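Local coordinates for protein HTH-type transcriptional regulator AscG (Escherichia coli, PDB 3BRQ) that represses transcription of the cryptic asc operon as a LacI-family, sequence-specific DNA-binding regulator, at residues Gly23-Asn28 / Gln68-Leu73; Thr27-His32 / Tyr84-Ser89; Glu141-Thr146 / Ser202-Ser207. All coordinates share one frame; numbering follows the deposited sequence.

Interaction 1: residues Gly23-Asn28 / Gln68-Leu73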
ATOM      1  N   GLY B  23      15.610 -14.610   3.610  1.00 22.89           N
ATOM      2  CA  GLY B  23      15.561 -13.347   4.336  1.00 20.85           C
ATOM      3  C   GLY B  23      15.343 -12.166   3.422  1.00 21.38           C
ATOM      4  O   GLY B  23      16.027 -12.020   2.369  1.00 22.93           O
ATOM      5  N   LEU B  24      14.434 -11.278   3.818  1.00 20.86           N
ATOM      6  CA  LEU B  24      14.183 -10.046   3.065  1.00 20.55           C
ATOM      7  C   LEU B  24      14.513  -8.840   3.937  1.00 20.69           C
ATOM      8  O   LEU B  24      14.113  -8.803   5.106  1.00 18.48           O
ATOM      9  CB  LEU B  24      12.709  -9.952   2.660  1.00 21.18           C
ATOM     10  CG  LEU B  24      12.234 -10.721   1.427  1.00 25.21           C
ATOM     11  CD1 LEU B  24      13.065 -11.956   1.088  1.00 23.17           C
ATOM     12  CD2 LEU B  24      10.733 -11.068   1.563  1.00 30.36           C
ATOM     13  N   VAL B  25      15.234  -7.854   3.375  1.00 18.59           N
ATOM     14  CA  VAL B  25      15.539  -6.606   4.128  1.00 18.40           C
ATOM     15  C   VAL B  25      14.929  -5.468   3.279  1.00 19.50           C
ATOM     16  O   VAL B  25      15.263  -5.348   2.104  1.00 20.88           O
ATOM     17  CB  VAL B  25      17.082  -6.325   4.278  1.00 17.58           C
ATOM     18  CG1 VAL B  25      17.305  -4.942   4.947  1.00 19.40           C
ATOM     19  CG2 VAL B  25      17.705  -7.335   5.165  1.00 16.92           C
ATOM     20  N   VAL B  26      14.046  -4.663   3.852  1.00 18.31           N
ATOM     21  CA  VAL B  26      13.349  -3.593   3.139  1.00 18.94           C
ATOM     22  C   VAL B  26      13.281  -2.374   4.067  1.00 20.30           C
ATOM     23  O   VAL B  26      12.984  -2.492   5.258  1.00 17.13           O
ATOM     24  CB  VAL B  26      11.946  -3.985   2.689  1.00 17.24           C
ATOM     25  CG1 VAL B  26      11.231  -2.832   1.994  1.00 18.75           C
ATOM     26  CG2 VAL B  26      12.002  -5.211   1.762  1.00 20.05           C
ATOM     27  N   THR B  27      13.691  -1.220   3.515  1.00 20.23           N
ATOM     28  CA  THR B  27      13.697   0.056   4.238  1.00 22.10           C
ATOM     29  C   THR B  27      12.262   0.499   4.602  1.00 22.94           C
ATOM     30  O   THR B  27      11.304   0.310   3.833  1.00 23.18           O
ATOM     31  CB  THR B  27      14.490   1.141   3.409  1.00 23.71           C
ATOM     32  OG1 THR B  27      15.784   0.591   3.056  1.00 22.69           O
ATOM     33  CG2 THR B  27      14.806   2.355   4.241  1.00 23.99           C
ATOM     34  N   ASN B  28      12.125   1.131   5.758  1.00 21.96           N
ATOM     35  CA  ASN B  28      10.849   1.638   6.254  1.00 23.79           C
ATOM     36  C   ASN B  28      10.535   3.022   5.638  1.00 22.69           C
ATOM     37  O   ASN B  28      10.576   4.061   6.299  1.00 21.46           O
ATOM     38  CB  ASN B  28      10.901   1.705   7.788  1.00 22.14           C
ATOM     39  CG  ASN B  28       9.577   2.141   8.409  1.00 28.50           C
ATOM     40  OD1 ASN B  28       8.543   1.645   8.057  1.00 27.31           O
ATOM     41  ND2 ASN B  28       9.630   3.098   9.317  1.00 26.51           N
ATOM     42  N   GLN B  68      23.015  -3.514   9.068  1.00 19.58           N
ATOM     43  CA  GLN B  68      22.813  -4.260  10.294  1.00 22.35           C
ATOM     44  C   GLN B  68      21.674  -5.271  10.155  1.00 20.87           C
ATOM     45  O   GLN B  68      21.708  -6.330  10.774  1.00 22.15           O
ATOM     46  CB  GLN B  68      22.484  -3.336  11.476  1.00 22.87           C
ATOM     47  CG  GLN B  68      23.696  -2.536  11.943  1.00 28.99           C
ATOM     48  CD  GLN B  68      23.305  -1.455  12.947  1.00 35.48           C
ATOM     49  OE1 GLN B  68      22.130  -1.389  13.387  1.00 35.77           O
ATOM     50  NE2 GLN B  68      24.279  -0.591  13.313  1.00 31.17           N
ATOM     51  N   ALA B  69      20.661  -4.933   9.379  1.00 19.62           N
ATOM     52  CA  ALA B  69      19.475  -5.841   9.192  1.00 19.30           C
ATOM     53  C   ALA B  69      19.876  -7.086   8.373  1.00 19.80           C
ATOM     54  O   ALA B  69      19.407  -8.200   8.620  1.00 17.92           O
ATOM     55  CB  ALA B  69      18.364  -5.081   8.471  1.00 19.74           C
ATOM     56  N   ILE B  70      20.815  -6.895   7.423  1.00 19.62           N
ATOM     57  CA  ILE B  70      21.351  -7.999   6.657  1.00 20.35           C
ATOM     58  C   ILE B  70      22.079  -8.963   7.603  1.00 21.65           C
ATOM     59  O   ILE B  70      21.748 -10.135   7.652  1.00 21.22           O
ATOM     60  CB  ILE B  70      22.285  -7.512   5.464  1.00 21.09           C
ATOM     61  CG1 ILE B  70      21.432  -6.851   4.357  1.00 22.19           C
ATOM     62  CG2 ILE B  70      23.172  -8.715   4.904  1.00 21.85           C
ATOM     63  CD1 ILE B  70      22.222  -5.894   3.414  1.00 19.96           C
ATOM     64  N   GLN B  71      23.054  -8.461   8.363  1.00 21.94           N
ATOM     65  CA  GLN B  71      23.751  -9.267   9.382  1.00 22.55           C
ATOM     66  C   GLN B  71      22.854  -9.917  10.397  1.00 22.44           C
ATOM     67  O   GLN B  71      23.112 -11.052  10.798  1.00 22.10           O
ATOM     68  CB  GLN B  71      24.765  -8.431  10.148  1.00 22.47           C
ATOM     69  CG  GLN B  71      25.737  -9.302  10.933  1.00 26.73           C
ATOM     70  CD  GLN B  71      26.524 -10.261  10.028  1.00 30.48           C
ATOM     71  OE1 GLN B  71      27.172  -9.825   9.072  1.00 31.05           O
ATOM     72  NE2 GLN B  71      26.479 -11.567  10.339  1.00 29.88           N
ATOM     73  N   TYR B  72      21.859  -9.176  10.876  1.00 22.98           N
ATOM     74  CA  TYR B  72      20.866  -9.729  11.772  1.00 23.69           C
ATOM     75  C   TYR B  72      20.281 -10.987  11.164  1.00 23.55           C
ATOM     76  O   TYR B  72      20.250 -12.021  11.815  1.00 25.88           O
ATOM     77  CB  TYR B  72      19.772  -8.707  12.073  1.00 24.65           C
ATOM     78  CG  TYR B  72      18.661  -9.197  12.988  1.00 29.67           C
ATOM     79  CD1 TYR B  72      18.936  -9.640  14.294  1.00 34.19           C
ATOM     80  CD2 TYR B  72      17.344  -9.231  12.553  1.00 31.44           C
ATOM     81  CE1 TYR B  72      17.910 -10.095  15.142  1.00 35.78           C
ATOM     82  CE2 TYR B  72      16.303  -9.689  13.410  1.00 36.30           C
ATOM     83  CZ  TYR B  72      16.607 -10.117  14.701  1.00 36.10           C
ATOM     84  OH  TYR B  72      15.594 -10.588  15.552  1.00 35.87           O
ATOM     85  N   LEU B  73      19.801 -10.915   9.934  1.00 22.06           N
ATOM     86  CA  LEU B  73      19.161 -12.087   9.322  1.00 22.79           C
ATOM     87  C   LEU B  73      20.070 -13.277   9.139  1.00 22.66           C
ATOM     88  O   LEU B  73      19.652 -14.406   9.351  1.00 22.53           O
ATOM     89  CB  LEU B  73      18.461 -11.756   7.994  1.00 23.22           C
ATOM     90  CG  LEU B  73      17.169 -10.938   8.021  1.00 21.66           C
ATOM     91  CD1 LEU B  73      16.705 -10.720   6.598  1.00 19.34           C
ATOM     92  CD2 LEU B  73      16.037 -11.609   8.865  1.00 25.51           C
TER
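Val25 meets Ala69, Ile70 and Leu73 where helix 63-75 packs on the parallel sheet of the N-terminal subdomain, in the periplasmic-binding-protein-like fold shared by LacI-family regulators. The helix is the connection of a beta-alpha-beta crossover from strand 53-60 to strand 80-84, and it passes over strand 21-27, which lies between them. It therefore runs nearly antiparallel to that strand, at 162°, with the two short axes 8.6 Å apart.

The contact is made by apolar side chains, and branched Val25 engages three helix residues at once. With CG1 anti to the backbone N (chi1 174°), its two methyls part company. Val25 CG1 rests on Ala69 CB at 3.7 Å, where the small alanine lets the helix come close. Val25 CG2 turns instead to the following helical residues, meeting Ile70 CG1 at 3.8 Å and Leu73 CD1 at the same distance. The valine crosses Ile70 at about a right angle, whereas the valine and leucine side chains run past one another pointing opposite ways. Ile83 of the neighbouring strand also touches Val25 and Ile70, continuing this apolar layer, while Leu24 points to the other side of the sheet, against helix 36-49.

A second kind of contact brings a side chain onto bare backbone. Leu73 reaches over the strand next to Gly23, and its other neighbours include Leu55 of the second subunit. Glycine suits this place because a CB here would point toward the helix and probably crowd Leu73 CD1. That methyl of Leu73 lies 3.7 Å from Gly23 CA and 3.6 Å from Leu24 O.

Interaction 2: residues Thr27-His32 / Tyr84-Ser89. With SO4 (sulfate ion), chain F.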
ATOM      1  N   THR B  27      13.691  -1.220   3.515  1.00 20.23           N
ATOM      2  CA  THR B  27      13.697   0.056   4.238  1.00 22.10           C
ATOM      3  C   THR B  27      12.262   0.499   4.602  1.00 22.94           C
ATOM      4  O   THR B  27      11.304   0.310   3.833  1.00 23.18           O
ATOM      5  CB  THR B  27      14.490   1.141   3.409  1.00 23.71           C
ATOM      6  OG1 THR B  27      15.784   0.591   3.056  1.00 22.69           O
ATOM      7  CG2 THR B  27      14.806   2.355   4.241  1.00 23.99           C
ATOM      8  N   ASN B  28      12.125   1.131   5.758  1.00 21.96           N
ATOM      9  CA  ASN B  28      10.849   1.638   6.254  1.00 23.79           C
ATOM     10  C   ASN B  28      10.535   3.022   5.638  1.00 22.69           C
ATOM     11  O   ASN B  28      10.576   4.061   6.299  1.00 21.46           O
ATOM     12  CB  ASN B  28      10.901   1.705   7.788  1.00 22.14           C
ATOM     13  CG  ASN B  28       9.577   2.141   8.409  1.00 28.50           C
ATOM     14  OD1 ASN B  28       8.543   1.645   8.057  1.00 27.31           O
ATOM     15  ND2 ASN B  28       9.630   3.098   9.317  1.00 26.51           N
ATOM     16  N   THR B  29      10.250   3.027   4.348  1.00 24.17           N
ATOM     17  CA  THR B  29       9.925   4.275   3.684  1.00 24.87           C
ATOM     18  C   THR B  29       8.451   4.256   3.370  1.00 25.93           C
ATOM     19  O   THR B  29       7.832   3.191   3.316  1.00 25.91           O
ATOM     20  CB  THR B  29      10.742   4.491   2.433  1.00 25.12           C
ATOM     21  OG1 THR B  29      10.633   3.333   1.602  1.00 23.96           O
ATOM     22  CG2 THR B  29      12.243   4.734   2.812  1.00 23.91           C
ATOM     23  N   LEU B  30       7.874   5.433   3.213  1.00 27.22           N
ATOM     24  CA  LEU B  30       6.427   5.515   3.041  1.00 28.22           C
ATOM     25  C   LEU B  30       6.103   5.057   1.608  1.00 27.33           C
ATOM     26  O   LEU B  30       5.098   4.381   1.371  1.00 27.01           O
ATOM     27  CB  LEU B  30       5.944   6.958   3.260  1.00 29.70           C
ATOM     28  CG  LEU B  30       4.461   7.172   2.986  1.00 33.93           C
ATOM     29  CD1 LEU B  30       3.538   6.457   4.024  1.00 38.97           C
ATOM     30  CD2 LEU B  30       4.176   8.660   2.940  1.00 39.10           C
ATOM     31  N   TYR B  31       6.986   5.412   0.677  1.00 25.85           N
ATOM     32  CA  TYR B  31       6.852   5.010  -0.717  1.00 25.34           C
ATOM     33  C   TYR B  31       7.980   4.065  -1.059  1.00 25.18           C
ATOM     34  O   TYR B  31       9.090   4.225  -0.550  1.00 24.62           O
ATOM     35  CB  TYR B  31       6.935   6.223  -1.662  1.00 24.40           C
ATOM     36  CG  TYR B  31       6.932   5.858  -3.148  1.00 23.90           C
ATOM     37  CD1 TYR B  31       5.751   5.507  -3.807  1.00 24.57           C
ATOM     38  CD2 TYR B  31       8.129   5.855  -3.892  1.00 24.07           C
ATOM     39  CE1 TYR B  31       5.754   5.160  -5.183  1.00 25.04           C
ATOM     40  CE2 TYR B  31       8.129   5.524  -5.242  1.00 24.42           C
ATOM     41  CZ  TYR B  31       6.950   5.188  -5.897  1.00 22.82           C
ATOM     42  OH  TYR B  31       6.988   4.845  -7.273  1.00 20.62           O
ATOM     43  N   HIS B  32       7.681   3.090  -1.925  1.00 23.82           N
ATOM     44  CA  HIS B  32       8.692   2.244  -2.527  1.00 23.87           C
ATOM     45  C   HIS B  32       8.483   2.222  -4.033  1.00 23.19           C
ATOM     46  O   HIS B  32       7.372   1.965  -4.500  1.00 22.65           O
ATOM     47  CB  HIS B  32       8.527   0.813  -1.999  1.00 21.71           C
ATOM     48  CG  HIS B  32       9.035   0.628  -0.617  1.00 21.70           C
ATOM     49  ND1 HIS B  32       8.226   0.731   0.501  1.00 20.19           N
ATOM     50  CD2 HIS B  32      10.291   0.375  -0.158  1.00 20.43           C
ATOM     51  CE1 HIS B  32       8.956   0.514   1.584  1.00 19.47           C
ATOM     52  NE2 HIS B  32      10.211   0.307   1.209  1.00 25.07           N
ATOM     53  N   TYR B  84      16.415  -5.013  -0.463  1.00 19.53           N
ATOM     54  CA  TYR B  84      15.898  -3.871  -1.217  1.00 19.46           C
ATOM     55  C   TYR B  84      16.243  -2.524  -0.497  1.00 18.98           C
ATOM     56  O   TYR B  84      15.510  -2.076   0.358  1.00 18.27           O
ATOM     57  CB  TYR B  84      14.413  -4.096  -1.490  1.00 19.04           C
ATOM     58  CG  TYR B  84      13.652  -2.953  -2.134  1.00 20.11           C
ATOM     59  CD1 TYR B  84      14.310  -1.871  -2.741  1.00 17.80           C
ATOM     60  CD2 TYR B  84      12.249  -2.960  -2.111  1.00 19.53           C
ATOM     61  CE1 TYR B  84      13.597  -0.808  -3.285  1.00 17.07           C
ATOM     62  CE2 TYR B  84      11.528  -1.936  -2.688  1.00 18.71           C
ATOM     63  CZ  TYR B  84      12.218  -0.877  -3.290  1.00 16.37           C
ATOM     64  OH  TYR B  84      11.467   0.129  -3.836  1.00 18.79           O
ATOM     65  N   PRO B  85      17.416  -1.920  -0.810  1.00 17.62           N
ATOM     66  CA  PRO B  85      17.904  -0.810  -0.040  1.00 19.61           C
ATOM     67  C   PRO B  85      17.598   0.556  -0.680  1.00 21.79           C
ATOM     68  O   PRO B  85      17.701   0.726  -1.929  1.00 22.75           O
ATOM     69  CB  PRO B  85      19.429  -1.061  -0.057  1.00 20.00           C
ATOM     70  CG  PRO B  85      19.677  -1.627  -1.358  1.00 18.48           C
ATOM     71  CD  PRO B  85      18.395  -2.307  -1.825  1.00 18.86           C
ATOM     72  N   ARG B  86      17.247   1.542   0.157  1.00 22.31           N
ATOM     73  CA  ARG B  86      17.178   2.907  -0.320  1.00 20.28           C
ATOM     74  C   ARG B  86      18.568   3.499  -0.161  1.00 22.14           C
ATOM     75  O   ARG B  86      19.058   4.139  -1.102  1.00 20.75           O
ATOM     76  CB  ARG B  86      16.173   3.786   0.471  1.00 21.69           C
ATOM     77  CG  ARG B  86      16.208   5.255  -0.010  1.00 24.74           C
ATOM     78  CD  ARG B  86      15.016   6.077   0.333  1.00 24.43           C
ATOM     79  NE  ARG B  86      13.794   5.690  -0.405  1.00 26.03           N
ATOM     80  CZ  ARG B  86      12.640   6.277  -0.169  1.00 24.25           C
ATOM     81  NH1 ARG B  86      12.645   7.258   0.733  1.00 27.12           N
ATOM     82  NH2 ARG B  86      11.506   5.927  -0.821  1.00 25.53           N
ATOM     83  N   PHE B  87      19.211   3.296   1.000  1.00 21.21           N
ATOM     84  CA  PHE B  87      20.394   4.110   1.367  1.00 22.21           C
ATOM     85  C   PHE B  87      21.787   3.557   1.007  1.00 23.00           C
ATOM     86  O   PHE B  87      22.707   4.349   0.719  1.00 23.65           O
ATOM     87  CB  PHE B  87      20.332   4.541   2.848  1.00 21.88           C
ATOM     88  CG  PHE B  87      19.107   5.356   3.180  1.00 20.94           C
ATOM     89  CD1 PHE B  87      19.085   6.750   2.928  1.00 19.61           C
ATOM     90  CD2 PHE B  87      17.957   4.737   3.656  1.00 20.05           C
ATOM     91  CE1 PHE B  87      17.956   7.503   3.200  1.00 21.00           C
ATOM     92  CE2 PHE B  87      16.797   5.485   3.931  1.00 18.38           C
ATOM     93  CZ  PHE B  87      16.770   6.839   3.710  1.00 18.34           C
ATOM     94  N   LEU B  88      21.993   2.241   1.078  1.00 22.88           N
ATOM     95  CA  LEU B  88      23.327   1.687   0.808  1.00 24.01           C
ATOM     96  C   LEU B  88      23.799   2.066  -0.590  1.00 23.85           C
ATOM     97  O   LEU B  88      23.010   2.016  -1.508  1.00 24.31           O
ATOM     98  CB  LEU B  88      23.369   0.181   0.974  1.00 24.19           C
ATOM     99  CG  LEU B  88      23.333  -0.373   2.413  1.00 24.40           C
ATOM    100  CD1 LEU B  88      22.799  -1.825   2.414  1.00 24.32           C
ATOM    101  CD2 LEU B  88      24.717  -0.328   3.046  1.00 21.69           C
ATOM    102  N   SER B  89      25.057   2.471  -0.733  1.00 23.32           N
ATOM    103  CA  SER B  89      25.604   2.758  -2.061  1.00 24.38           C
ATOM    104  C   SER B  89      25.826   1.429  -2.760  1.00 25.18           C
ATOM    105  O   SER B  89      25.980   0.386  -2.127  1.00 25.00           O
ATOM    106  CB  SER B  89      26.926   3.480  -1.945  1.00 23.41           C
ATOM    107  OG  SER B  89      27.870   2.599  -1.415  1.00 24.43           O
TER
HETATM  108  S   SO4 F 801      13.205   3.667  -3.544  1.00 24.87           S
HETATM  109  O1  SO4 F 801      13.974   3.836  -4.733  1.00 27.17           O
HETATM  110  O2  SO4 F 801      14.122   3.359  -2.415  1.00 25.26           O
HETATM  111  O3  SO4 F 801      12.306   4.774  -3.346  1.00 29.43           O
HETATM  112  O4  SO4 F 801      12.274   2.578  -3.815  1.00 27.02           O
HETATM  113  O   HOH W   1      13.496  -0.510   0.584  1.00 20.63           O
HETATM  114  O   HOH W   2      16.442  -2.431   3.135  1.00 32.67           O
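The cleft between the two subdomains, where LacI-family proteins usually receive their effector, is lined here by Thr29, His32, Tyr84 and Arg86, from two parallel strand ends and the loops after them. A sulfate, probably from the crystallisation liquor, is bound in it. Arginine suits this place by offering two N-H groups to one anion: after a turn about the CG-CD bond (chi3 -70°), Arg86 NE gives a nearly straight bond to sulfate O2 (3.1 Å, 174°) and NH2 reaches O3 at 2.9 Å. Thr29, held by its OG1 bond to Tyr31 O, lays its CG2 methyl over one guanidinium face, 3.3 Å from Arg86 NH1. Tyr84 OH donates to sulfate O4 at 2.6 Å, while its ring meets that of His32 obliquely. His32 NE2 donates in its ring plane to Thr27 O at 2.8 Å. Where the strands part, one water bridges Thr27 N and Tyr84 O, another Thr27 OG1 and Tyr84 O. Thr27 CG2 touches the edge of Phe87 at CE2 (3.7 Å).

Gly33, Ser151 and Thr153 also bond the sulfate. Glu66 of helix 63-75 binds Thr27 OG1 and Arg86 N, and the loops lead into helices 36-49 and 90-98.

Interaction 3: residues Glu141-Thr146 / Ser202-Ser207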
ATOM      1  N   GLU B 141       6.506  21.929 -23.388  1.00 28.18           N
ATOM      2  CA  GLU B 141       6.633  22.561 -22.082  1.00 26.09           C
ATOM      3  C   GLU B 141       6.010  21.564 -21.108  1.00 24.68           C
ATOM      4  O   GLU B 141       4.775  21.408 -21.018  1.00 21.66           O
ATOM      5  CB  GLU B 141       5.922  23.921 -22.077  1.00 28.01           C
ATOM      6  CG  GLU B 141       6.446  24.891 -23.138  1.00 33.51           C
ATOM      7  CD  GLU B 141       5.550  26.125 -23.251  1.00 43.90           C
ATOM      8  OE1 GLU B 141       4.685  26.145 -24.152  1.00 47.91           O
ATOM      9  OE2 GLU B 141       5.695  27.064 -22.422  1.00 47.11           O
ATOM     10  N   ILE B 142       6.897  20.849 -20.418  1.00 21.94           N
ATOM     11  CA  ILE B 142       6.480  19.731 -19.597  1.00 20.94           C
ATOM     12  C   ILE B 142       6.938  19.992 -18.152  1.00 20.89           C
ATOM     13  O   ILE B 142       8.137  20.201 -17.931  1.00 20.77           O
ATOM     14  CB  ILE B 142       7.114  18.374 -20.125  1.00 20.51           C
ATOM     15  CG1 ILE B 142       6.777  18.150 -21.619  1.00 18.07           C
ATOM     16  CG2 ILE B 142       6.697  17.232 -19.234  1.00 16.88           C
ATOM     17  CD1 ILE B 142       7.519  16.949 -22.294  1.00 17.75           C
ATOM     18  N   ALA B 143       5.988  19.988 -17.214  1.00 17.96           N
ATOM     19  CA  ALA B 143       6.278  20.037 -15.775  1.00 18.35           C
ATOM     20  C   ALA B 143       6.678  18.670 -15.198  1.00 17.46           C
ATOM     21  O   ALA B 143       6.328  17.634 -15.738  1.00 19.56           O
ATOM     22  CB  ALA B 143       5.078  20.626 -15.015  1.00 19.18           C
ATOM     23  N   PHE B 144       7.424  18.655 -14.107  1.00 15.60           N
ATOM     24  CA  PHE B 144       7.844  17.435 -13.493  1.00 16.10           C
ATOM     25  C   PHE B 144       7.743  17.574 -11.956  1.00 18.20           C
ATOM     26  O   PHE B 144       8.266  18.517 -11.357  1.00 17.01           O
ATOM     27  CB  PHE B 144       9.282  17.078 -13.892  1.00 17.50           C
ATOM     28  CG  PHE B 144       9.687  15.689 -13.511  1.00 18.03           C
ATOM     29  CD1 PHE B 144       9.401  14.579 -14.364  1.00 16.15           C
ATOM     30  CD2 PHE B 144      10.380  15.464 -12.305  1.00 17.52           C
ATOM     31  CE1 PHE B 144       9.801  13.264 -13.984  1.00 16.31           C
ATOM     32  CE2 PHE B 144      10.804  14.167 -11.940  1.00 16.16           C
ATOM     33  CZ  PHE B 144      10.533  13.062 -12.795  1.00 15.29           C
ATOM     34  N   LEU B 145       6.999  16.641 -11.356  1.00 17.41           N
ATOM     35  CA  LEU B 145       6.955  16.471  -9.915  1.00 19.40           C
ATOM     36  C   LEU B 145       7.857  15.335  -9.410  1.00 18.13           C
ATOM     37  O   LEU B 145       7.612  14.156  -9.678  1.00 18.91           O
ATOM     38  CB  LEU B 145       5.521  16.172  -9.473  1.00 18.66           C
ATOM     39  CG  LEU B 145       4.554  17.281  -9.049  1.00 23.53           C
ATOM     40  CD1 LEU B 145       4.597  18.407  -9.991  1.00 28.31           C
ATOM     41  CD2 LEU B 145       3.118  16.713  -8.954  1.00 19.78           C
ATOM     42  N   THR B 146       8.877  15.690  -8.642  1.00 17.20           N
ATOM     43  CA  THR B 146       9.793  14.690  -8.092  1.00 17.64           C
ATOM     44  C   THR B 146       9.282  13.988  -6.865  1.00 17.36           C
ATOM     45  O   THR B 146       8.329  14.432  -6.207  1.00 20.39           O
ATOM     46  CB  THR B 146      11.217  15.310  -7.773  1.00 16.62           C
ATOM     47  OG1 THR B 146      11.203  15.919  -6.470  1.00 17.99           O
ATOM     48  CG2 THR B 146      11.504  16.404  -8.762  1.00 15.42           C
ATOM     49  N   SER B 202       1.971  22.310 -20.852  1.00 22.47           N
ATOM     50  CA  SER B 202       0.857  21.526 -21.436  1.00 23.02           C
ATOM     51  C   SER B 202       0.756  20.094 -20.889  1.00 23.35           C
ATOM     52  O   SER B 202      -0.262  19.408 -21.074  1.00 24.45           O
ATOM     53  CB  SER B 202       0.884  21.521 -22.995  1.00 21.64           C
ATOM     54  OG  SER B 202       2.033  20.843 -23.529  1.00 23.91           O
ATOM     55  N   ALA B 203       1.788  19.646 -20.178  1.00 22.81           N
ATOM     56  CA  ALA B 203       1.776  18.298 -19.649  1.00 22.22           C
ATOM     57  C   ALA B 203       2.530  18.284 -18.322  1.00 21.88           C
ATOM     58  O   ALA B 203       3.434  19.088 -18.134  1.00 21.50           O
ATOM     59  CB  ALA B 203       2.409  17.293 -20.676  1.00 21.63           C
ATOM     60  N   LEU B 204       2.129  17.385 -17.422  1.00 19.75           N
ATOM     61  CA  LEU B 204       2.778  17.213 -16.120  1.00 21.11           C
ATOM     62  C   LEU B 204       3.123  15.732 -15.914  1.00 20.18           C
ATOM     63  O   LEU B 204       2.229  14.842 -16.012  1.00 20.07           O
ATOM     64  CB  LEU B 204       1.847  17.674 -14.960  1.00 21.49           C
ATOM     65  CG  LEU B 204       2.444  17.233 -13.597  1.00 22.55           C
ATOM     66  CD1 LEU B 204       3.035  18.377 -12.886  1.00 25.62           C
ATOM     67  CD2 LEU B 204       1.415  16.542 -12.712  1.00 27.62           C
ATOM     68  N   VAL B 205       4.395  15.465 -15.593  1.00 19.41           N
ATOM     69  CA  VAL B 205       4.832  14.082 -15.257  1.00 18.38           C
ATOM     70  C   VAL B 205       5.033  14.056 -13.751  1.00 19.33           C
ATOM     71  O   VAL B 205       5.874  14.812 -13.251  1.00 19.10           O
ATOM     72  CB  VAL B 205       6.137  13.698 -16.007  1.00 17.53           C
ATOM     73  CG1 VAL B 205       6.625  12.303 -15.600  1.00 15.75           C
ATOM     74  CG2 VAL B 205       5.887  13.735 -17.536  1.00 20.42           C
ATOM     75  N   ALA B 206       4.207  13.262 -13.025  1.00 18.75           N
ATOM     76  CA  ALA B 206       4.363  13.077 -11.571  1.00 18.23           C
ATOM     77  C   ALA B 206       5.117  11.792 -11.346  1.00 18.14           C
ATOM     78  O   ALA B 206       4.813  10.795 -11.973  1.00 18.89           O
ATOM     79  CB  ALA B 206       2.995  12.978 -10.861  1.00 19.10           C
ATOM     80  N   SER B 207       6.052  11.796 -10.389  1.00 17.77           N
ATOM     81  CA  SER B 207       6.897  10.649 -10.146  1.00 16.72           C
ATOM     82  C   SER B 207       6.172   9.485  -9.476  1.00 16.67           C
ATOM     83  O   SER B 207       6.738   8.394  -9.425  1.00 16.96           O
ATOM     84  CB  SER B 207       8.193  11.052  -9.413  1.00 14.81           C
ATOM     85  OG  SER B 207       9.032  11.790 -10.296  1.00 20.90           O
TER
HETATM   86  O   HOH W   3       3.696  22.299 -24.777  1.00 28.45           O
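Phe144 and Val205 pair side by side on two parallel strands of the mixed sheet of the C-terminal subdomain. Strand 142-145 lies between 203-206 and the short edge strand 177-178. After 142-145 the chain runs through helix 152-167; strand 177-178, helix 184-197 and strand 203-206 then form a beta-alpha-beta crossover that passes over 142-145. Backbone bonds alternate in direction, from Ala143 N to Ala203 O, Val205 N to Ala143 O and Leu145 N to Val205 O, each 2.9 Å long.

Phe144 starts on the face it shares with Ile142 and Val205. Its CG stands anti to the backbone N (chi1 -168°), a rotation that swings the ring across toward the other strand. CB and CG pass near Val205 O; CD1 meets both Val205 O and CB, and CE1 lies 3.7 Å from Val205 CG1. Phe144 CE2 and CZ approach Ser207 OG, CZ to 3.2 Å. Large and flat, phenylalanine can reach from Val205 to Tyr161 of helix 152-167, which stacks on the ring. With an alanine here, Val205 CG1 and the Tyr161 ring would probably lose their packing partner, opening a gap beside Ser207.

On the opposite face, Ala143 is small enough to admit Leu204 CD1 at 3.7 Å, and Leu145 and Leu204 pack against helices 184-197 and 209-221. Serine suits the strand's end because it can bond through main chain and side chain: Leu145 O accepts from Ser207 N in its carbonyl plane at 2.9 Å and from Ser207 OG, tilted 24° out of that plane, at 2.8 Å.

How the interactions relate
From the N terminus, strand 21-27 opens interaction 1 and the loop that follows it opens interaction 2; the two share Thr27 and Asn28. Interaction 1 closes first, when helix 63-75 comes back over the strand; interaction 2 closes beyond it, at 84-89, so their loops cross. A probable hydrogen bond from Tyr84 N to Val25 O (2.8 Å) joins them directly. Interaction 1 ties the sheet to its covering helix, and interaction 2 ties together two loops at the sheet's C-terminal edge, facing the cleft. Interaction 3 follows in series within the C-terminal subdomain, its centre about 35 Å from that of interaction 1. Interaction 2 lies between, with Tyr31 packing near Ser207 across the cleft.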